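Local structure of MIP07328p (Drosophila melanogaster, 6FKK) at residues V38-K43 and Y47-N52; M441-L446 and L462-D467. The protein probably acts as a repulsive axon guidance cue by binding semaphorin receptors, the chain here holding the extracellular sema domain and the PSI (plexin repeat) domain. All coordinates share one frame; numbering follows the deposited sequence.

Interaction 1. Residues V38-K43 and Y47-N52; sequences VLVGAK and YNVSLN. With NAG (2-acetamido-2-deoxy-beta-D-glucopyranose), chain C.
V38 and V40 pair with V49 and Y47 in an antiparallel beta hairpin, strands 37-41 and 45-50, the two middle strands of a four-stranded blade in the sema beta-propeller. Four backbone hydrogen bonds join the two hydrogen-bonded pairs, and the non-hydrogen-bonded pair L39-N48 lies between them, where L39 CA also makes a CH...O contact with Y47 O at 3.2 Å. The close packing is on the face carrying V38, V40, Y47 and V49. V38 CG1, placed between backbone N and carbonyl carbon (chi1 61°), meets V49 CB at 4.0 Å and reaches L51 CD2 at 3.7 Å, the V38 and L51 side chains crossing at about a right angle. At the other end, A42 CB lies in the plane of the Y47 ring, at its edge, 3.5 Å from CE1; F20 makes an edge-to-face contact with the same ring. The other face illustrates how a strand can present a sugar. It is looser: L39 CD1 stays 4.0 Å from N48 OD1. N48 bears the N-linked glycan through a 1.4 Å bond from ND2 to NAG C1, and the acetamido methyl C8 of that sugar rests 3.5 Å from L39 CD1.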
ATOM      1  N   VAL A  38       7.018  16.480   1.913  1.00 76.84           N
ATOM      2  CA  VAL A  38       6.393  15.300   2.498  1.00 73.49           C
ATOM      3  C   VAL A  38       5.993  15.618   3.934  1.00 75.53           C
ATOM      4  O   VAL A  38       6.712  16.323   4.650  1.00 73.08           O
ATOM      5  CB  VAL A  38       7.332  14.076   2.435  1.00 57.48           C
ATOM      6  CG1 VAL A  38       8.615  14.339   3.213  1.00 74.72           C
ATOM      7  CG2 VAL A  38       6.630  12.826   2.946  1.00 56.69           C
ATOM      8  N   LEU A  39       4.835  15.108   4.345  1.00 66.94           N
ATOM      9  CA  LEU A  39       4.328  15.280   5.700  1.00 62.69           C
ATOM     10  C   LEU A  39       4.542  13.995   6.488  1.00 59.84           C
ATOM     11  O   LEU A  39       4.261  12.900   5.987  1.00 73.60           O
ATOM     12  CB  LEU A  39       2.842  15.650   5.692  1.00 72.08           C
ATOM     13  CG  LEU A  39       2.465  17.131   5.575  1.00 76.88           C
ATOM     14  CD1 LEU A  39       2.945  17.730   4.262  1.00 94.61           C
ATOM     15  CD2 LEU A  39       0.961  17.312   5.736  1.00 67.59           C
ATOM     16  N   VAL A  40       5.033  14.129   7.717  1.00 58.68           N
ATOM     17  CA  VAL A  40       5.360  12.990   8.568  1.00 60.32           C
ATOM     18  C   VAL A  40       4.592  13.144   9.873  1.00 74.35           C
ATOM     19  O   VAL A  40       4.903  14.026  10.684  1.00 85.23           O
ATOM     20  CB  VAL A  40       6.868  12.881   8.827  1.00 66.10           C
ATOM     21  CG1 VAL A  40       7.177  11.641   9.651  1.00 76.74           C
ATOM     22  CG2 VAL A  40       7.632  12.860   7.514  1.00 56.34           C
ATOM     23  N   GLY A  41       3.594  12.288  10.081  1.00 71.60           N
ATOM     24  CA  GLY A  41       2.878  12.258  11.340  1.00 70.90           C
ATOM     25  C   GLY A  41       3.643  11.498  12.403  1.00 71.10           C
ATOM     26  O   GLY A  41       3.981  10.326  12.212  1.00 75.00           O
ATOM     27  N   ALA A  42       3.923  12.152  13.529  1.00 70.43           N
ATOM     28  CA  ALA A  42       4.771  11.556  14.552  1.00 78.55           C
ATOM     29  C   ALA A  42       4.161  11.678  15.938  1.00 78.29           C
ATOM     30  O   ALA A  42       2.983  12.021  16.083  1.00 84.77           O
ATOM     31  CB  ALA A  42       6.152  12.212  14.542  1.00 88.56           C
ATOM     32  N   LYS A  43       4.962  11.398  16.963  1.00 70.62           N
ATOM     33  CA  LYS A  43       4.526  11.566  18.343  1.00 78.75           C
ATOM     34  C   LYS A  43       4.434  13.051  18.660  1.00 81.44           C
ATOM     35  O   LYS A  43       5.446  13.759  18.650  1.00 77.20           O
ATOM     36  CB  LYS A  43       5.489  10.863  19.295  1.00 76.41           C
ATOM     37  CG  LYS A  43       5.184  11.107  20.764  1.00 73.61           C
ATOM     38  CD  LYS A  43       6.105  10.312  21.674  1.00 83.61           C
ATOM     39  CE  LYS A  43       7.564  10.658  21.431  1.00 97.95           C
ATOM     40  NZ  LYS A  43       8.464  10.008  22.425  1.00107.34           N
ATOM     41  N   TYR A  47       5.455  16.896  10.817  1.00 92.43           N
ATOM     42  CA  TYR A  47       6.577  17.606  10.216  1.00 81.28           C
ATOM     43  C   TYR A  47       6.345  17.832   8.727  1.00 91.28           C
ATOM     44  O   TYR A  47       5.892  16.930   8.014  1.00 96.46           O
ATOM     45  CB  TYR A  47       7.887  16.832  10.407  1.00 74.45           C
ATOM     46  CG  TYR A  47       8.239  16.520  11.845  1.00 75.97           C
ATOM     47  CD1 TYR A  47       7.792  15.354  12.454  1.00 72.47           C
ATOM     48  CD2 TYR A  47       9.031  17.385  12.591  1.00 82.15           C
ATOM     49  CE1 TYR A  47       8.117  15.062  13.767  1.00 74.04           C
ATOM     50  CE2 TYR A  47       9.362  17.099  13.904  1.00 91.86           C
ATOM     51  CZ  TYR A  47       8.901  15.936  14.486  1.00 85.76           C
ATOM     52  OH  TYR A  47       9.225  15.647  15.791  1.00 97.26           O
ATOM     53  N   ASN A  48       6.666  19.042   8.266  1.00 99.38           N
ATOM     54  CA  ASN A  48       6.725  19.370   6.843  1.00 99.09           C
ATOM     55  C   ASN A  48       8.200  19.354   6.451  1.00108.45           C
ATOM     56  O   ASN A  48       8.973  20.216   6.884  1.00110.98           O
ATOM     57  CB  ASN A  48       6.075  20.728   6.565  1.00101.72           C
ATOM     58  CG  ASN A  48       5.856  20.993   5.073  1.00104.39           C
ATOM     59  OD1 ASN A  48       6.174  20.154   4.233  1.00101.57           O
ATOM     60  ND2 ASN A  48       5.303  22.163   4.744  1.00112.14           N
ATOM     61  N   VAL A  49       8.597  18.365   5.653  1.00104.50           N
ATOM     62  CA  VAL A  49      10.003  18.087   5.380  1.00 98.17           C
ATOM     63  C   VAL A  49      10.258  18.229   3.887  1.00103.11           C
ATOM     64  O   VAL A  49       9.565  17.609   3.072  1.00 94.90           O
ATOM     65  CB  VAL A  49      10.404  16.681   5.864  1.00 79.78           C
ATOM     66  CG1 VAL A  49      11.875  16.423   5.587  1.00 77.76           C
ATOM     67  CG2 VAL A  49      10.088  16.520   7.343  1.00 79.27           C
ATOM     68  N   SER A  50      11.255  19.036   3.535  1.00103.30           N
ATOM     69  CA  SER A  50      11.662  19.160   2.142  1.00 95.22           C
ATOM     70  C   SER A  50      12.468  17.937   1.720  1.00 95.81           C
ATOM     71  O   SER A  50      13.231  17.376   2.511  1.00 99.30           O
ATOM     72  CB  SER A  50      12.484  20.434   1.946  1.00 91.59           C
ATOM     73  OG  SER A  50      12.998  20.506   0.628  1.00 98.85           O
ATOM     74  N   LEU A  51      12.297  17.521   0.466  1.00 97.26           N
ATOM     75  CA  LEU A  51      12.884  16.275  -0.009  1.00 98.60           C
ATOM     76  C   LEU A  51      14.283  16.432  -0.590  1.00106.78           C
ATOM     77  O   LEU A  51      14.960  15.419  -0.803  1.00107.19           O
ATOM     78  CB  LEU A  51      11.978  15.626  -1.062  1.00 84.32           C
ATOM     79  CG  LEU A  51      10.744  14.904  -0.520  1.00 84.98           C
ATOM     80  CD1 LEU A  51      10.018  14.161  -1.631  1.00 69.76           C
ATOM     81  CD2 LEU A  51      11.139  13.952   0.595  1.00 96.12           C
ATOM     82  N   ASN A  52      14.740  17.657  -0.851  1.00110.43           N
ATOM     83  CA  ASN A  52      16.053  17.823  -1.468  1.00127.87           C
ATOM     84  C   ASN A  52      17.174  17.496  -0.488  1.00133.31           C
ATOM     85  O   ASN A  52      18.181  16.889  -0.870  1.00141.98           O
ATOM     86  CB  ASN A  52      16.202  19.242  -2.018  1.00133.66           C
ATOM     87  CG  ASN A  52      16.097  20.302  -0.942  1.00137.11           C
ATOM     88  OD1 ASN A  52      15.586  20.049   0.149  1.00139.43           O
ATOM     89  ND2 ASN A  52      16.576  21.502  -1.248  1.00137.76           N
TER
HETATM   90  C1  NAG C   1       5.045  22.503   3.365  1.00114.04           C
HETATM   91  C2  NAG C   1       3.689  23.160   3.146  1.00114.82           C
HETATM   92  C3  NAG C   1       3.480  23.440   1.662  1.00119.96           C
HETATM   93  C4  NAG C   1       4.588  24.361   1.164  1.00137.29           C
HETATM   94  C5  NAG C   1       5.993  23.869   1.532  1.00134.36           C
HETATM   95  C6  NAG C   1       7.025  24.967   1.380  1.00139.98           C
HETATM   96  C7  NAG C   1       1.879  21.390   3.482  1.00100.00           C
HETATM   97  C8  NAG C   1       2.406  20.578   2.330  1.00 96.75           C
HETATM   98  N2  NAG C   1       2.526  22.536   3.789  1.00100.71           N
HETATM   99  O3  NAG C   1       2.211  24.073   1.500  1.00117.15           O
HETATM  100  O4  NAG C   1       4.507  24.470  -0.252  1.00144.99           O
HETATM  101  O5  NAG C   1       6.093  23.409   2.898  1.00123.72           O
HETATM  102  O6  NAG C   1       6.486  26.241   1.713  1.00135.40           O
HETATM  103  O7  NAG C   1       0.881  21.030   4.116  1.00107.45           O

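Interaction 2. Residues M441-L446 and L462-D467; sequences MQVLPL and LVVVSD
V464 divides its two methyls between V443 and L444, a compact example of how the chain leaving one propeller blade packs on a strand of the next, with no hydrogen bond between the two segments. Its CG1 stands anti to the backbone N (chi1 180°), which turns this methyl to L444 and CG2 to V443. The two valines meet at a slant, V443 CG1 lying 3.6 Å from V464 CG2. L444 and V464 instead approach tip to tip: L444 CG is 3.8 Å from V464 CG1, and the fork of the leucine straddles that methyl. One prong, L444 CD1, goes on to the CH2 of the serine and lies 3.7 Å from S466 CB, while the polar end of S466 is engaged elsewhere, OG being hydrogen-bonded to S469 OG. Replacing L444 with an alanine would probably open a gap beside V464 CG1 and S466 CB, leaving V443 as the apolar partner of V464 from 441-446. Behind the leucine, the turn is braced by Q442, whose NE2 donates to L444 O (2.9 Å, 165° at the hydrogen); the acceptor lies in the plane of the glutamine amide, though the donor stands above the carbonyl plane. Q442 OE1 takes a further hydrogen bond from K414 NZ. The contact thus sits where strand 432-442, at the edge of its blade, runs out against strand 461-465 of the next, with V415 of strand 414-423, L453 of strand 452-456 and V471 of strand 469-474 packed around it.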
ATOM      1  N   MET A 441      20.555  -3.529  -1.769  1.00 68.30           N
ATOM      2  CA  MET A 441      21.540  -2.867  -0.927  1.00 69.58           C
ATOM      3  C   MET A 441      20.974  -2.621   0.463  1.00 66.29           C
ATOM      4  O   MET A 441      19.764  -2.452   0.643  1.00 67.62           O
ATOM      5  CB  MET A 441      21.988  -1.535  -1.538  1.00 67.79           C
ATOM      6  CG  MET A 441      22.366  -1.615  -3.006  1.00 78.65           C
ATOM      7  SD  MET A 441      23.229  -0.131  -3.551  1.00 95.83           S
ATOM      8  CE  MET A 441      23.234  -0.359  -5.327  1.00116.61           C
ATOM      9  N   GLN A 442      21.869  -2.600   1.445  1.00 66.68           N
ATOM     10  CA  GLN A 442      21.504  -2.243   2.808  1.00 63.97           C
ATOM     11  C   GLN A 442      21.398  -0.726   2.908  1.00 69.13           C
ATOM     12  O   GLN A 442      22.355  -0.011   2.593  1.00 75.15           O
ATOM     13  CB  GLN A 442      22.539  -2.781   3.793  1.00 53.00           C
ATOM     14  CG  GLN A 442      22.140  -2.640   5.249  1.00 63.63           C
ATOM     15  CD  GLN A 442      21.062  -3.625   5.648  1.00 68.71           C
ATOM     16  OE1 GLN A 442      21.095  -4.791   5.254  1.00 70.12           O
ATOM     17  NE2 GLN A 442      20.096  -3.161   6.431  1.00 51.29           N
ATOM     18  N   VAL A 443      20.239  -0.233   3.335  1.00 59.90           N
ATOM     19  CA  VAL A 443      19.984   1.196   3.464  1.00 52.71           C
ATOM     20  C   VAL A 443      19.957   1.626   4.927  1.00 61.33           C
ATOM     21  O   VAL A 443      20.675   2.542   5.327  1.00 72.97           O
ATOM     22  CB  VAL A 443      18.673   1.591   2.750  1.00 48.88           C
ATOM     23  CG1 VAL A 443      18.303   3.024   3.091  1.00 49.86           C
ATOM     24  CG2 VAL A 443      18.820   1.418   1.248  1.00 62.98           C
ATOM     25  N   LEU A 444      19.129   0.981   5.730  1.00 59.22           N
ATOM     26  CA  LEU A 444      19.016   1.280   7.150  1.00 52.88           C
ATOM     27  C   LEU A 444      19.991   0.422   7.940  1.00 66.80           C
ATOM     28  O   LEU A 444      20.577  -0.525   7.410  1.00 71.95           O
ATOM     29  CB  LEU A 444      17.580   1.042   7.607  1.00 56.43           C
ATOM     30  CG  LEU A 444      16.488   1.896   6.961  1.00 54.16           C
ATOM     31  CD1 LEU A 444      15.150   1.649   7.642  1.00 48.47           C
ATOM     32  CD2 LEU A 444      16.860   3.367   7.015  1.00 56.61           C
ATOM     33  N   PRO A 445      20.214   0.744   9.217  1.00 70.93           N
ATOM     34  CA  PRO A 445      20.964  -0.173  10.083  1.00 66.24           C
ATOM     35  C   PRO A 445      20.360  -1.570  10.049  1.00 69.77           C
ATOM     36  O   PRO A 445      19.145  -1.739   9.939  1.00 90.59           O
ATOM     37  CB  PRO A 445      20.838   0.468  11.468  1.00 67.30           C
ATOM     38  CG  PRO A 445      20.726   1.921  11.177  1.00 60.82           C
ATOM     39  CD  PRO A 445      19.948   2.032   9.888  1.00 62.99           C
ATOM     40  N   LEU A 446      21.234  -2.576  10.157  1.00 65.02           N
ATOM     41  CA  LEU A 446      20.860  -3.962   9.877  1.00 62.12           C
ATOM     42  C   LEU A 446      19.641  -4.433  10.664  1.00 75.70           C
ATOM     43  O   LEU A 446      18.989  -5.400  10.255  1.00 93.92           O
ATOM     44  CB  LEU A 446      22.047  -4.887  10.162  1.00 63.60           C
ATOM     45  CG  LEU A 446      21.947  -6.322   9.637  1.00 57.14           C
ATOM     46  CD1 LEU A 446      22.021  -6.355   8.117  1.00 64.06           C
ATOM     47  CD2 LEU A 446      23.024  -7.199  10.252  1.00 76.49           C
ATOM     48  N   LEU A 462      14.959   8.205  -3.487  1.00 61.63           N
ATOM     49  CA  LEU A 462      14.116   7.235  -2.806  1.00 57.47           C
ATOM     50  C   LEU A 462      14.243   7.483  -1.310  1.00 49.51           C
ATOM     51  O   LEU A 462      15.354   7.486  -0.771  1.00 62.54           O
ATOM     52  CB  LEU A 462      14.523   5.804  -3.156  1.00 45.21           C
ATOM     53  CG  LEU A 462      13.837   4.700  -2.349  1.00 43.34           C
ATOM     54  CD1 LEU A 462      12.358   4.626  -2.687  1.00 60.38           C
ATOM     55  CD2 LEU A 462      14.509   3.356  -2.573  1.00 42.66           C
ATOM     56  N   VAL A 463      13.114   7.704  -0.645  1.00 55.73           N
ATOM     57  CA  VAL A 463      13.096   8.038   0.774  1.00 65.61           C
ATOM     58  C   VAL A 463      12.621   6.812   1.538  1.00 61.48           C
ATOM     59  O   VAL A 463      11.444   6.437   1.463  1.00 62.28           O
ATOM     60  CB  VAL A 463      12.208   9.253   1.065  1.00 67.72           C
ATOM     61  CG1 VAL A 463      12.209   9.561   2.560  1.00 71.08           C
ATOM     62  CG2 VAL A 463      12.683  10.455   0.266  1.00 65.70           C
ATOM     63  N   VAL A 464      13.534   6.186   2.272  1.00 60.28           N
ATOM     64  CA  VAL A 464      13.186   5.064   3.136  1.00 53.71           C
ATOM     65  C   VAL A 464      12.687   5.603   4.469  1.00 57.08           C
ATOM     66  O   VAL A 464      13.264   6.539   5.035  1.00 77.98           O
ATOM     67  CB  VAL A 464      14.398   4.134   3.319  1.00 50.17           C
ATOM     68  CG1 VAL A 464      14.041   2.965   4.223  1.00 48.68           C
ATOM     69  CG2 VAL A 464      14.890   3.646   1.969  1.00 45.31           C
ATOM     70  N   VAL A 465      11.609   5.013   4.978  1.00 49.15           N
ATOM     71  CA  VAL A 465      10.949   5.483   6.191  1.00 46.28           C
ATOM     72  C   VAL A 465      10.945   4.357   7.215  1.00 61.94           C
ATOM     73  O   VAL A 465      10.393   3.279   6.958  1.00 64.71           O
ATOM     74  CB  VAL A 465       9.517   5.963   5.909  1.00 57.35           C
ATOM     75  CG1 VAL A 465       8.850   6.421   7.196  1.00 56.16           C
ATOM     76  CG2 VAL A 465       9.525   7.076   4.875  1.00 62.23           C
ATOM     77  N   SER A 466      11.551   4.607   8.372  1.00 48.07           N
ATOM     78  CA  SER A 466      11.496   3.703   9.508  1.00 49.70           C
ATOM     79  C   SER A 466      10.599   4.310  10.582  1.00 65.23           C
ATOM     80  O   SER A 466       9.928   5.325  10.362  1.00 76.08           O
ATOM     81  CB  SER A 466      12.902   3.418  10.038  1.00 64.19           C
ATOM     82  OG  SER A 466      13.414   4.535  10.745  1.00 65.65           O
ATOM     83  N   ASP A 467      10.589   3.684  11.761  1.00 58.36           N
ATOM     84  CA  ASP A 467       9.776   4.208  12.853  1.00 59.63           C
ATOM     85  C   ASP A 467      10.273   5.572  13.309  1.00 63.66           C
ATOM     86  O   ASP A 467       9.474   6.444  13.665  1.00 73.93           O
ATOM     87  CB  ASP A 467       9.762   3.227  14.024  1.00 65.71           C
ATOM     88  CG  ASP A 467       8.744   2.119  13.845  1.00 85.02           C
ATOM     89  OD1 ASP A 467       7.738   2.339  13.134  1.00 86.36           O
ATOM     90  OD2 ASP A 467       8.950   1.032  14.423  1.00 83.60           O
TER

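From the N terminus, strand 18-21 first completes the sheet of strands 452-456, 461-465 and 469-474, so the beginning and end of the sema domain share one blade, the usual way a propeller ring is closed. Interaction 1 follows, shutting a short hairpin within the next blade. Interaction 2 comes nearly 400 residues later and closes a longer loop, with 15 residues between its segments, across the boundary of two blades. The loops are in series, neither nested nor crossed. In space, however, their centres are about 16 Å apart and they touch, L51 CD2 packing 3.8 Å from V463 CG2. Together they span three consecutive blades around the ring-closing sheet.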